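PDB 3MCX: SusD superfamily protein from Bacteroides thetaiotaomicron, which is of unknown function but, as a SusD-family protein of the cell outer membrane, probably binds glycans for uptake, and can bind zinc ions. Local coordinates for residues A[23-28]-A[118-123]; A[76-81]-A[458-463]; A[258-263]-A[351-356]. All coordinates share one frame; numbering follows the deposited sequence. Where two conformers were deposited one is given.

Contact 1. Residues A[23-28]-A[118-123]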
ATOM      1  N   ASP A  23      29.808   0.648   4.345  1.00  8.40           N
ATOM      2  CA  ASP A  23      29.398   1.385   3.135  1.00  9.12           C
ATOM      3  C   ASP A  23      28.216   0.710   2.433  1.00  8.09           C
ATOM      4  O   ASP A  23      27.301   1.367   1.966  1.00  8.07           O
ATOM      5  CB  ASP A  23      30.561   1.498   2.141  1.00  9.17           C
ATOM      6  CG  ASP A  23      31.718   2.368   2.649  1.00 11.36           C
ATOM      7  OD1 ASP A  23      31.497   3.274   3.499  1.00 12.96           O
ATOM      8  OD2 ASP A  23      32.855   2.127   2.184  1.00 13.40           O
ATOM      9  N   ALA A  24      28.230  -0.618   2.364  1.00  6.96           N
ATOM     10  CA  ALA A  24      27.096  -1.344   1.803  1.00  6.21           C
ATOM     11  C   ALA A  24      25.801  -1.140   2.601  1.00  5.57           C
ATOM     12  O   ALA A  24      24.733  -0.952   2.042  1.00  6.01           O
ATOM     13  CB  ALA A  24      27.432  -2.824   1.716  1.00  5.67           C
ATOM     14  N   GLN A  25      25.922  -1.187   3.929  1.00  5.78           N
ATOM     15  CA  GLN A  25      24.772  -0.906   4.778  1.00  5.27           C
ATOM     16  C   GLN A  25      24.232   0.524   4.585  1.00  6.26           C
ATOM     17  O   GLN A  25      23.036   0.739   4.570  1.00  6.89           O
ATOM     18  CB  GLN A  25      25.080  -1.120   6.255  1.00  6.09           C
ATOM     19  CG  GLN A  25      23.872  -0.917   7.170  1.00  6.33           C
ATOM     20  CD  GLN A  25      22.770  -1.914   6.915  1.00  9.59           C
ATOM     21  OE1 GLN A  25      23.041  -3.122   6.888  1.00 14.80           O
ATOM     22  NE2 GLN A  25      21.560  -1.463   6.786  1.00  8.05           N
ATOM     23  N   ILE A  26      25.147   1.485   4.498  1.00  7.15           N
ATOM     24  CA  ILE A  26      24.761   2.878   4.235  1.00  7.74           C
ATOM     25  C   ILE A  26      24.013   2.992   2.898  1.00  7.39           C
ATOM     26  O   ILE A  26      22.976   3.653   2.821  1.00  7.81           O
ATOM     27  CB  ILE A  26      25.975   3.818   4.266  1.00  7.81           C
ATOM     28  CG1 ILE A  26      26.492   3.943   5.699  1.00  9.55           C
ATOM     29  CG2 ILE A  26      25.595   5.200   3.680  1.00  7.66           C
ATOM     30  CD1 ILE A  26      27.812   4.688   5.818  1.00 12.55           C
ATOM     31  N   ALA A  27      24.493   2.299   1.856  1.00  6.52           N
ATOM     32  CA  ALA A  27      23.749   2.252   0.600  1.00  7.37           C
ATOM     33  C   ALA A  27      22.343   1.694   0.762  1.00  6.13           C
ATOM     34  O   ALA A  27      21.401   2.246   0.235  1.00  7.17           O
ATOM     35  CB  ALA A  27      24.530   1.452  -0.503  1.00  7.35           C
ATOM     36  N   LEU A  28      22.216   0.591   1.490  1.00  5.83           N
ATOM     37  CA  LEU A  28      20.901   0.013   1.743  1.00  5.78           C
ATOM     38  C   LEU A  28      20.022   0.990   2.544  1.00  6.16           C
ATOM     39  O   LEU A  28      18.848   1.160   2.243  1.00  6.47           O
ATOM     40  CB  LEU A  28      21.062  -1.309   2.473  1.00  5.37           C
ATOM     41  CG  LEU A  28      19.769  -2.044   2.841  1.00  5.26           C
ATOM     42  CD1 LEU A  28      18.875  -2.315   1.590  1.00  7.82           C
ATOM     43  CD2 LEU A  28      20.083  -3.307   3.647  1.00  5.52           C
ATOM     44  N   LEU A 118      26.698  -9.646   4.315  1.00  5.61           N
ATOM     45  CA  LEU A 118      26.589  -9.305   2.880  1.00  6.13           C
ATOM     46  C   LEU A 118      25.328  -9.914   2.286  1.00  5.46           C
ATOM     47  O   LEU A 118      24.614  -9.278   1.530  1.00  5.52           O
ATOM     48  CB  LEU A 118      27.802  -9.767   2.085  1.00  6.48           C
ATOM     49  CG  LEU A 118      29.157  -9.060   2.366  1.00  7.53           C
ATOM     50  CD1 LEU A 118      30.357  -9.843   1.823  1.00  7.36           C
ATOM     51  CD2 LEU A 118      29.092  -7.627   1.820  1.00  9.99           C
ATOM     52  N   ASN A 119      25.034 -11.146   2.674  1.00  5.33           N
ATOM     53  CA  ASN A 119      23.858 -11.811   2.169  0.60  5.53           C
ATOM     54  C   ASN A 119      22.558 -11.222   2.704  1.00  5.61           C
ATOM     55  O   ASN A 119      21.549 -11.152   2.007  1.00  6.04           O
ATOM     56  CB  ASN A 119      23.922 -13.290   2.487  0.60  5.78           C
ATOM     57  CG  ASN A 119      23.054 -14.082   1.587  0.60  6.95           C
ATOM     58  OD1 ASN A 119      23.114 -13.914   0.372  0.60  8.91           O
ATOM     59  ND2 ASN A 119      22.231 -14.950   2.161  0.60 11.66           N
ATOM     60  N   ARG A 120      22.589 -10.746   3.947  1.00  5.05           N
ATOM     61  CA  ARG A 120      21.413 -10.084   4.499  1.00  5.65           C
ATOM     62  C   ARG A 120      21.107  -8.785   3.753  1.00  4.81           C
ATOM     63  O   ARG A 120      19.984  -8.512   3.362  1.00  4.59           O
ATOM     64  CB  ARG A 120      21.646  -9.774   5.997  1.00  6.66           C
ATOM     65  CG  ARG A 120      20.482  -9.030   6.601  1.00  6.28           C
ATOM     66  CD  ARG A 120      20.704  -8.504   8.009  1.00  7.43           C
ATOM     67  NE  ARG A 120      21.885  -7.651   8.108  1.00  6.63           N
ATOM     68  CZ  ARG A 120      21.954  -6.369   7.742  1.00  8.67           C
ATOM     69  NH1 ARG A 120      20.913  -5.744   7.195  1.00  8.72           N
ATOM     70  NH2 ARG A 120      23.116  -5.717   7.903  1.00  8.92           N
ATOM     71  N   ILE A 121      22.153  -7.978   3.562  1.00  5.14           N
ATOM     72  CA  ILE A 121      22.005  -6.729   2.819  1.00  4.56           C
ATOM     73  C   ILE A 121      21.500  -7.004   1.406  1.00  4.72           C
ATOM     74  O   ILE A 121      20.591  -6.366   0.944  1.00  4.49           O
ATOM     75  CB  ILE A 121      23.314  -5.954   2.789  1.00  3.86           C
ATOM     76  CG1 ILE A 121      23.636  -5.464   4.207  1.00  3.57           C
ATOM     77  CG2 ILE A 121      23.254  -4.783   1.784  1.00  5.85           C
ATOM     78  CD1 ILE A 121      25.059  -4.971   4.382  1.00  4.93           C
ATOM     79  N   LYS A 122      22.086  -8.014   0.758  1.00  4.22           N
ATOM     80  CA  LYS A 122      21.619  -8.400  -0.589  1.00  5.32           C
ATOM     81  C   LYS A 122      20.152  -8.820  -0.583  1.00  4.76           C
ATOM     82  O   LYS A 122      19.376  -8.440  -1.469  1.00  5.54           O
ATOM     83  CB  LYS A 122      22.474  -9.544  -1.088  1.00  6.00           C
ATOM     84  CG  LYS A 122      22.104 -10.112  -2.459  1.00  7.61           C
ATOM     85  CD  LYS A 122      22.968 -11.324  -2.773  1.00  9.82           C
ATOM     86  CE  LYS A 122      22.467 -12.053  -3.969  1.00 10.30           C
ATOM     87  NZ  LYS A 122      23.234 -13.322  -4.134  1.00  9.70           N
ATOM     88  N   SER A 123      19.776  -9.602   0.418  1.00  4.95           N
ATOM     89  CA  SER A 123      18.412 -10.090   0.508  1.00  5.40           C
ATOM     90  C   SER A 123      17.387  -8.988   0.741  1.00  5.98           C
ATOM     91  O   SER A 123      16.305  -8.981   0.154  1.00  6.64           O
ATOM     92  CB  SER A 123      18.300 -11.127   1.613  1.00  5.76           C
ATOM     93  OG  SER A 123      19.066 -12.270   1.262  1.00  7.18           O
TER
HETATM   94  O   HOH W   1      19.127  -3.167   7.074  1.00  9.37           O
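Gln-25 and Arg-120 make the polar half of this contact between helices 21-36 and 115-140, whose short segments run nearly parallel, 16° apart, with their axes 10.3 Å from each other. Arg-120 NH2 donates to Gln-25 OE1 over 2.8 Å in a nearly straight bond (167° at the hydrogen), and the oxygen lies at the edge of the guanidinium, almost exactly in its plane. NH1 adds a weak second bond to the same oxygen. A water spans the rest of the pair, accepting from Gln-25 NE2 at 3.0 Å and, weakly, from Arg-120 NH1. The glutamine chain bends at chi2 (64°), which swings its amide across to the arginine; the two side chains meet at about a right angle.

The apolar half centres on Ile-121. Ile-121 CD1 lies 4.2 Å from Ala-24 CB. On the next turn Leu-28 CD2 comes to 4.0 Å from Ile-121 CG2. Ile-121 CG1 is 3.6 Å from Gln-25 OE1, so the glutamine oxygen also rests against the isoleucine. Leu-101 of helix 81-106 touches both Leu-28 and Ile-121, so a third helix packs against this layer.

Glu-117 and Glu-124 form salt bridges with NH2 and NH1 of Arg-120. These partners along its own helix are likely to hold the guanidinium in a fixed orientation, and the arginine's charge is probably largely balanced where it meets the neutral amide.

Contact 2. Residues A[76-81]-A[458-463]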
ATOM      1  N   VAL A  76      -6.299  11.497 -14.597  1.00  5.55           N
ATOM      2  CA  VAL A  76      -4.873  11.821 -14.625  1.00  5.95           C
ATOM      3  C   VAL A  76      -4.258  11.544 -16.006  1.00  5.91           C
ATOM      4  O   VAL A  76      -4.548  10.528 -16.647  1.00  6.64           O
ATOM      5  CB  VAL A  76      -4.126  11.076 -13.492  1.00  5.81           C
ATOM      6  CG1 VAL A  76      -4.171   9.533 -13.674  1.00  7.34           C
ATOM      7  CG2 VAL A  76      -2.700  11.579 -13.371  1.00  7.22           C
ATOM      8  N   LEU A  77      -3.430  12.471 -16.481  1.00  5.57           N
ATOM      9  CA  LEU A  77      -2.803  12.436 -17.791  1.00  5.30           C
ATOM     10  C   LEU A  77      -1.348  11.978 -17.722  1.00  5.00           C
ATOM     11  O   LEU A  77      -0.675  12.075 -16.698  1.00  5.65           O
ATOM     12  CB  LEU A  77      -2.825  13.818 -18.412  1.00  4.86           C
ATOM     13  CG  LEU A  77      -4.191  14.481 -18.556  1.00  6.40           C
ATOM     14  CD1 LEU A  77      -4.026  15.895 -19.151  1.00  7.35           C
ATOM     15  CD2 LEU A  77      -5.149  13.637 -19.389  1.00  9.81           C
ATOM     16  N   ALA A  78      -0.841  11.501 -18.859  1.00  4.77           N
ATOM     17  CA  ALA A  78       0.556  11.082 -18.978  1.00  4.91           C
ATOM     18  C   ALA A  78       1.561  12.183 -18.703  1.00  5.28           C
ATOM     19  O   ALA A  78       2.697  11.868 -18.357  1.00  5.35           O
ATOM     20  CB  ALA A  78       0.811  10.551 -20.382  1.00  5.48           C
ATOM     21  N   SER A  79       1.119  13.436 -18.813  1.00  4.26           N
ATOM     22  CA  SER A  79       1.959  14.599 -18.581  1.00  5.23           C
ATOM     23  C   SER A  79       2.044  14.999 -17.091  1.00  5.19           C
ATOM     24  O   SER A  79       2.765  15.963 -16.787  1.00  7.50           O
ATOM     25  CB  SER A  79       1.406  15.767 -19.362  1.00  5.75           C
ATOM     26  OG  SER A  79       0.073  16.020 -18.956  1.00  7.30           O
ATOM     27  N   ASP A  80       1.332  14.333 -16.199  1.00  5.11           N
ATOM     28  CA  ASP A  80       1.216  14.813 -14.809  1.00  4.61           C
ATOM     29  C   ASP A  80       2.517  14.552 -14.045  1.00  4.51           C
ATOM     30  O   ASP A  80       2.892  13.404 -13.803  1.00  5.43           O
ATOM     31  CB  ASP A  80       0.020  14.138 -14.162  1.00  5.81           C
ATOM     32  CG  ASP A  80      -0.400  14.764 -12.848  1.00  6.06           C
ATOM     33  OD1 ASP A  80       0.519  15.018 -12.018  1.00  6.29           O
ATOM     34  OD2 ASP A  80      -1.629  14.948 -12.627  1.00  5.85           O
ATOM     35  N   ASN A  81       3.228  15.613 -13.683  1.00  4.68           N
ATOM     36  CA  ASN A  81       4.507  15.418 -13.034  1.00  4.91           C
ATOM     37  C   ASN A  81       4.369  14.832 -11.632  1.00  5.80           C
ATOM     38  O   ASN A  81       5.025  13.864 -11.285  1.00  5.64           O
ATOM     39  CB  ASN A  81       5.286  16.723 -12.981  1.00  4.86           C
ATOM     40  CG  ASN A  81       6.694  16.518 -12.470  1.00  6.08           C
ATOM     41  OD1 ASN A  81       7.523  15.891 -13.159  1.00  8.10           O
ATOM     42  ND2 ASN A  81       6.979  17.035 -11.274  1.00  5.88           N
ATOM     43  N   ALA A 458      -5.363   1.245 -15.309  1.00  6.75           N
ATOM     44  CA  ALA A 458      -3.938   1.330 -15.592  1.00  6.93           C
ATOM     45  C   ALA A 458      -3.600   2.802 -15.839  1.00  6.60           C
ATOM     46  O   ALA A 458      -4.078   3.399 -16.812  1.00  7.86           O
ATOM     47  CB  ALA A 458      -3.570   0.456 -16.779  1.00  6.33           C
ATOM     48  N   LEU A 459      -2.774   3.336 -14.950  1.00  7.05           N
ATOM     49  CA  LEU A 459      -2.330   4.726 -15.097  1.00  6.91           C
ATOM     50  C   LEU A 459      -1.577   4.897 -16.386  1.00  6.45           C
ATOM     51  O   LEU A 459      -0.935   3.970 -16.870  1.00  6.37           O
ATOM     52  CB  LEU A 459      -1.441   5.136 -13.926  1.00  7.61           C
ATOM     53  CG  LEU A 459      -2.122   5.226 -12.562  1.00  7.63           C
ATOM     54  CD1 LEU A 459      -1.100   5.608 -11.523  1.00  7.87           C
ATOM     55  CD2 LEU A 459      -3.234   6.257 -12.580  1.00  8.63           C
ATOM     56  N   PRO A 460      -1.605   6.098 -16.966  1.00  5.48           N
ATOM     57  CA  PRO A 460      -0.797   6.309 -18.145  1.00  5.89           C
ATOM     58  C   PRO A 460       0.697   6.231 -17.845  1.00  6.27           C
ATOM     59  O   PRO A 460       1.137   6.723 -16.829  1.00  6.59           O
ATOM     60  CB  PRO A 460      -1.180   7.719 -18.618  1.00  6.27           C
ATOM     61  CG  PRO A 460      -1.624   8.367 -17.374  1.00  7.27           C
ATOM     62  CD  PRO A 460      -2.237   7.337 -16.491  1.00  6.72           C
ATOM     63  N   ILE A 461       1.419   5.610 -18.754  1.00  5.50           N
ATOM     64  CA  ILE A 461       2.864   5.614 -18.745  1.00  6.08           C
ATOM     65  C   ILE A 461       3.286   7.093 -18.922  1.00  6.16           C
ATOM     66  O   ILE A 461       2.696   7.806 -19.701  1.00  5.73           O
ATOM     67  CB  ILE A 461       3.401   4.779 -19.914  1.00  6.41           C
ATOM     68  CG1 ILE A 461       2.887   3.309 -19.874  1.00  6.96           C
ATOM     69  CG2 ILE A 461       4.971   4.829 -20.009  1.00  7.58           C
ATOM     70  CD1 ILE A 461       3.181   2.545 -18.615  1.00  8.40           C
ATOM     71  N   PRO A 462       4.322   7.547 -18.201  1.00  5.39           N
ATOM     72  CA  PRO A 462       4.717   8.949 -18.335  1.00  5.78           C
ATOM     73  C   PRO A 462       4.997   9.319 -19.772  1.00  5.35           C
ATOM     74  O   PRO A 462       5.656   8.581 -20.522  1.00  5.53           O
ATOM     75  CB  PRO A 462       6.000   9.044 -17.484  1.00  5.79           C
ATOM     76  CG  PRO A 462       5.928   7.940 -16.522  1.00  8.78           C
ATOM     77  CD  PRO A 462       5.070   6.846 -17.142  1.00  6.41           C
ATOM     78  N   GLN A 463       4.568  10.518 -20.172  1.00  5.44           N
ATOM     79  CA  GLN A 463       4.811  10.981 -21.503  1.00  5.08           C
ATOM     80  C   GLN A 463       6.306  11.084 -21.813  1.00  5.39           C
ATOM     81  O   GLN A 463       6.713  10.906 -22.946  1.00  7.13           O
ATOM     82  CB  GLN A 463       4.158  12.359 -21.787  1.00  6.43           C
ATOM     83  CG  GLN A 463       4.135  12.764 -23.210  1.00  5.39           C
ATOM     84  CD  GLN A 463       3.316  11.845 -24.080  1.00  3.86           C
ATOM     85  OE1 GLN A 463       2.276  11.347 -23.617  1.00  6.71           O
ATOM     86  NE2 GLN A 463       3.732  11.641 -25.329  1.00  5.07           N
TER
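Ala-78 and Pro-460 bring together two irregular loops, and the motif at the centre is a type I beta turn from Leu-77 to Asp-80 laid against a proline-rich run that leads into helix 463-468. The touching parts travel in nearly the same direction, 17° apart. Pro-460 offers CG to the peptide joining Leu-77 and Ala-78, 3.6 Å from Ala-78 N, while its CB lies 3.9 Å from Ala-78 CB. Ala-78 CB also lies 3.4 Å from Ile-461 O. One hydrogen bond crosses between the loops, from Gln-463 N to Ala-78 O over 2.9 Å.

At one end of the patch Val-76 sets CG1 between its backbone N and carbonyl carbon (chi1 64°), a crowded position that aims this methyl at Leu-459 CD2, 3.6 Å away, the two side chains crossing at about a right angle. Were an alanine to replace Pro-460, the ring atoms CG and CD would go, and the Leu-77 to Ala-78 peptide and Val-76 CG1 would probably lose part of their cover.

Further out, the turn is closed by the bond from Asp-80 N to Leu-77 O, and Asp-80 caps helix 81-106 through Asn-83 N. Trp-88 of that helix packs on Ile-461 and Pro-462, while Gln-474 and Asn-475 bond to the backbone of Ile-461 and Leu-459. Pro-462 is the N-cap of helix 463-468 and so places the first residue, Gln-463, whose N approaches Ala-78 O from above the carbonyl plane, 52° out of it.

Contact 3. Residues A[258-263]-A[351-356]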
ATOM      1  N   PHE A 258       6.710  -4.451   8.659  1.00  8.76           N
ATOM      2  CA  PHE A 258       7.719  -3.613   7.987  1.00  8.75           C
ATOM      3  C   PHE A 258       7.189  -2.193   8.032  1.00  7.52           C
ATOM      4  O   PHE A 258       6.096  -1.919   7.587  1.00  8.65           O
ATOM      5  CB  PHE A 258       7.955  -4.100   6.568  1.00  9.11           C
ATOM      6  CG  PHE A 258       8.851  -3.212   5.706  1.00  8.03           C
ATOM      7  CD1 PHE A 258       9.953  -2.550   6.232  1.00  9.35           C
ATOM      8  CD2 PHE A 258       8.595  -3.094   4.358  1.00  9.77           C
ATOM      9  CE1 PHE A 258      10.763  -1.753   5.404  1.00  8.76           C
ATOM     10  CE2 PHE A 258       9.432  -2.292   3.529  1.00  9.07           C
ATOM     11  CZ  PHE A 258      10.476  -1.618   4.074  1.00  9.13           C
ATOM     12  N   GLU A 259       8.005  -1.302   8.597  1.00  7.24           N
ATOM     13  CA  GLU A 259       7.615   0.088   8.808  1.00  8.16           C
ATOM     14  C   GLU A 259       8.860   0.957   8.665  1.00  7.75           C
ATOM     15  O   GLU A 259       9.890   0.671   9.267  1.00  8.63           O
ATOM     16  CB  GLU A 259       6.996   0.208  10.198  1.00  8.79           C
ATOM     17  CG  GLU A 259       6.708   1.604  10.698  1.00  9.25           C
ATOM     18  CD  GLU A 259       6.071   1.525  12.088  1.00  8.94           C
ATOM     19  OE1 GLU A 259       5.202   0.639  12.291  1.00 11.67           O
ATOM     20  OE2 GLU A 259       6.441   2.286  12.996  1.00  7.33           O
ATOM     21  N   LEU A 260       8.748   2.013   7.861  1.00  7.49           N
ATOM     22  CA  LEU A 260       9.866   2.925   7.614  1.00  7.10           C
ATOM     23  C   LEU A 260       9.892   3.996   8.686  1.00  8.30           C
ATOM     24  O   LEU A 260       8.878   4.595   9.011  1.00  7.51           O
ATOM     25  CB  LEU A 260       9.770   3.542   6.221  1.00  7.63           C
ATOM     26  CG  LEU A 260       9.811   2.526   5.087  1.00  7.30           C
ATOM     27  CD1 LEU A 260       9.297   3.163   3.800  1.00  9.64           C
ATOM     28  CD2 LEU A 260      11.236   1.968   4.927  1.00  9.83           C
ATOM     29  N   TYR A 261      11.082   4.229   9.230  1.00  6.70           N
ATOM     30  CA  TYR A 261      11.294   5.172  10.329  1.00  7.38           C
ATOM     31  C   TYR A 261      11.398   6.587   9.787  1.00  8.33           C
ATOM     32  O   TYR A 261      12.203   6.858   8.861  1.00  8.81           O
ATOM     33  CB  TYR A 261      12.573   4.803  11.056  1.00  7.88           C
ATOM     34  CG  TYR A 261      12.908   5.654  12.250  1.00  6.82           C
ATOM     35  CD1 TYR A 261      12.035   5.767  13.312  1.00  7.07           C
ATOM     36  CD2 TYR A 261      14.121   6.359  12.325  1.00  8.18           C
ATOM     37  CE1 TYR A 261      12.353   6.546  14.406  1.00  6.36           C
ATOM     38  CE2 TYR A 261      14.453   7.130  13.430  1.00 10.12           C
ATOM     39  CZ  TYR A 261      13.566   7.220  14.471  1.00  7.92           C
ATOM     40  OH  TYR A 261      13.898   7.988  15.574  1.00  9.86           O
ATOM     41  N   ILE A 262      10.616   7.486  10.390  1.00  7.60           N
ATOM     42  CA  ILE A 262      10.545   8.892  10.038  1.00  7.95           C
ATOM     43  C   ILE A 262      10.791   9.741  11.265  1.00  8.66           C
ATOM     44  O   ILE A 262      10.262   9.483  12.356  1.00  7.84           O
ATOM     45  CB  ILE A 262       9.132   9.247   9.503  1.00  6.86           C
ATOM     46  CG1 ILE A 262       8.773   8.428   8.248  1.00  7.55           C
ATOM     47  CG2 ILE A 262       8.948  10.770   9.297  1.00  9.12           C
ATOM     48  CD1 ILE A 262       9.633   8.739   7.032  1.00  8.80           C
ATOM     49  N   THR A 263      11.616  10.768  11.104  1.00  9.19           N
ATOM     50  CA  THR A 263      11.652  11.892  12.035  1.00 10.73           C
ATOM     51  C   THR A 263      11.757  13.191  11.229  1.00 10.87           C
ATOM     52  O   THR A 263      11.876  13.166  10.000  1.00  9.87           O
ATOM     53  CB  THR A 263      12.833  11.832  13.021  1.00 11.41           C
ATOM     54  OG1 THR A 263      14.035  12.111  12.304  1.00 12.72           O
ATOM     55  CG2 THR A 263      12.914  10.440  13.713  1.00 13.01           C
ATOM     56  N   ILE A 351       5.889   5.108   8.574  1.00  7.22           N
ATOM     57  CA  ILE A 351       5.146   4.568   7.447  1.00  7.85           C
ATOM     58  C   ILE A 351       5.088   3.042   7.569  1.00  8.31           C
ATOM     59  O   ILE A 351       6.038   2.324   7.192  1.00  8.44           O
ATOM     60  CB  ILE A 351       5.780   4.931   6.083  1.00  6.71           C
ATOM     61  CG1 ILE A 351       6.145   6.432   5.991  1.00  8.92           C
ATOM     62  CG2 ILE A 351       4.792   4.563   5.002  1.00  9.10           C
ATOM     63  CD1 ILE A 351       6.736   6.805   4.603  1.00 10.09           C
ATOM     64  N   CYS A 352       3.964   2.528   8.060  1.00  8.27           N
ATOM     65  CA  CYS A 352       3.799   1.092   8.150  1.00  9.38           C
ATOM     66  C   CYS A 352       3.430   0.569   6.772  1.00  9.28           C
ATOM     67  O   CYS A 352       2.443   1.024   6.148  1.00 11.78           O
ATOM     68  CB  CYS A 352       2.704   0.762   9.156  1.00  9.41           C
ATOM     69  SG  CYS A 352       2.453  -1.025   9.313  1.00 10.97           S
ATOM     70  N   ILE A 353       4.285  -0.307   6.242  1.00  8.13           N
ATOM     71  CA  ILE A 353       4.114  -0.876   4.918  1.00  8.64           C
ATOM     72  C   ILE A 353       3.203  -2.098   4.935  1.00  8.52           C
ATOM     73  O   ILE A 353       2.369  -2.251   4.052  1.00  8.92           O
ATOM     74  CB  ILE A 353       5.495  -1.220   4.301  1.00  8.35           C
ATOM     75  CG1 ILE A 353       6.428  -0.015   4.286  1.00  7.65           C
ATOM     76  CG2 ILE A 353       5.332  -1.849   2.872  1.00  8.05           C
ATOM     77  CD1 ILE A 353       5.930   1.189   3.498  1.00  8.58           C
ATOM     78  N   ILE A 354       3.349  -2.965   5.939  1.00  7.98           N
ATOM     79  CA  ILE A 354       2.443  -4.100   6.099  1.00  8.19           C
ATOM     80  C   ILE A 354       2.398  -4.497   7.572  1.00  8.47           C
ATOM     81  O   ILE A 354       3.400  -4.441   8.277  1.00  8.09           O
ATOM     82  CB  ILE A 354       2.827  -5.286   5.158  1.00  8.00           C
ATOM     83  CG1 ILE A 354       1.788  -6.402   5.201  1.00  7.94           C
ATOM     84  CG2 ILE A 354       4.219  -5.804   5.484  1.00  8.16           C
ATOM     85  CD1 ILE A 354       1.808  -7.306   3.953  1.00  9.11           C
ATOM     86  N   ARG A 355       1.210  -4.859   8.037  1.00  8.20           N
ATOM     87  CA  ARG A 355       1.022  -5.273   9.416  1.00  8.22           C
ATOM     88  C   ARG A 355       0.167  -6.542   9.532  1.00  8.24           C
ATOM     89  O   ARG A 355      -0.468  -7.006   8.582  1.00  7.53           O
ATOM     90  CB  ARG A 355       0.453  -4.139  10.259  1.00  9.21           C
ATOM     91  CG  ARG A 355      -0.928  -3.722   9.915  1.00  9.73           C
ATOM     92  CD  ARG A 355      -1.361  -2.559  10.811  1.00  8.45           C
ATOM     93  NE  ARG A 355      -2.661  -2.005  10.412  1.00  8.27           N
ATOM     94  CZ  ARG A 355      -3.873  -2.364  10.860  1.00  8.13           C
ATOM     95  NH1 ARG A 355      -4.036  -3.202  11.881  1.00  8.35           N
ATOM     96  NH2 ARG A 355      -4.945  -1.811  10.328  1.00  7.81           N
ATOM     97  N   LEU A 356       0.195  -7.108  10.727  1.00  7.61           N
ATOM     98  CA  LEU A 356      -0.336  -8.433  10.944  1.00  7.15           C
ATOM     99  C   LEU A 356      -1.827  -8.541  10.588  1.00  7.41           C
ATOM    100  O   LEU A 356      -2.247  -9.589  10.115  1.00  6.75           O
ATOM    101  CB  LEU A 356      -0.069  -8.849  12.387  1.00  7.00           C
ATOM    102  CG  LEU A 356      -0.215 -10.318  12.755  1.00  7.05           C
ATOM    103  CD1 LEU A 356       0.703 -11.213  11.885  1.00  6.81           C
ATOM    104  CD2 LEU A 356       0.005 -10.558  14.251  1.00  7.17           C
TER
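A first torsion of 173° at Phe-258 turns CG away from the backbone N, and one of -55° at Ile-353 puts CG1 beside the backbone N of Ile-353; in these positions the two side chains lie side by side, pointing the same way. Ile-353 CG1 sits over one face of the Phe-258 ring, displaced toward the rim, in a CH-pi contact 4.1 Å from the centroid. Ile-353 CB lies 3.6 Å from Phe-258 CD2, at the rim of the ring.

The pairing behind this is a two-stranded antiparallel sheet, 256-260 against 351-355, broken by a classic beta bulge: Ile-353 and Ile-354 both face Phe-258. Phe-258 O receives Ile-353 N at 2.8 Å and, weakly, Ile-354 N, while Phe-258 N gives a weak bond to Ile-354 O. Beyond the bulge the ladder is regular. Leu-260 and Ile-351 form a hydrogen-bonded pair, Leu-260 N to Ile-351 O at 2.8 Å and Ile-351 N to Leu-260 O at 3.1 Å, the latter lying in the carbonyl plane. Between the bulge and this pair, Glu-259 and Cys-352 form a non-hydrogen-bonded pair.

On the face shared by Phe-258, Leu-260 and Ile-351 the packing continues with aliphatic groups. Leu-260 CD1 meets Ile-353 CD1 at 3.9 Å, and Ile-262 CG1 meets Ile-351 CG1 at 4.0 Å. Ser-36 of helix 21-36 touches Leu-260, Ile-262 and Ile-351, and helix 201-214 packs on Phe-258 and Ile-354.

The buried carboxylate of Glu-259, on the other face, is bonded to Ser-256 OG, Phe-252 N and Asn-350 ND2. The bulge thus lets one carbonyl accept from two amides, one of them weakly, and sets Ile-353 against an aromatic face, while the acid's several donors would be expected to offset the cost of burying its charge.

In the fold
The three contacts illustrate how a chain with far more helix than strand is tied together at separate places. Contact 1 joins two helices in the first part of the chain, and contact 3 pairs strands near the middle of the fold; their centres are about 19 Å apart and their nearest atoms about 8 Å. Helix 21-36 links them, carrying 23-28 and touching contact 3 through Ser-36. Contact 2 spans the longest sequence interval and encloses contact 3, although the two lie on opposite sides of the chain's centre, nearest atoms about 17 Å apart. Contacts 1 and 2 alternate along the sequence, their centres about 33 Å apart. All three lie away from the zinc sites.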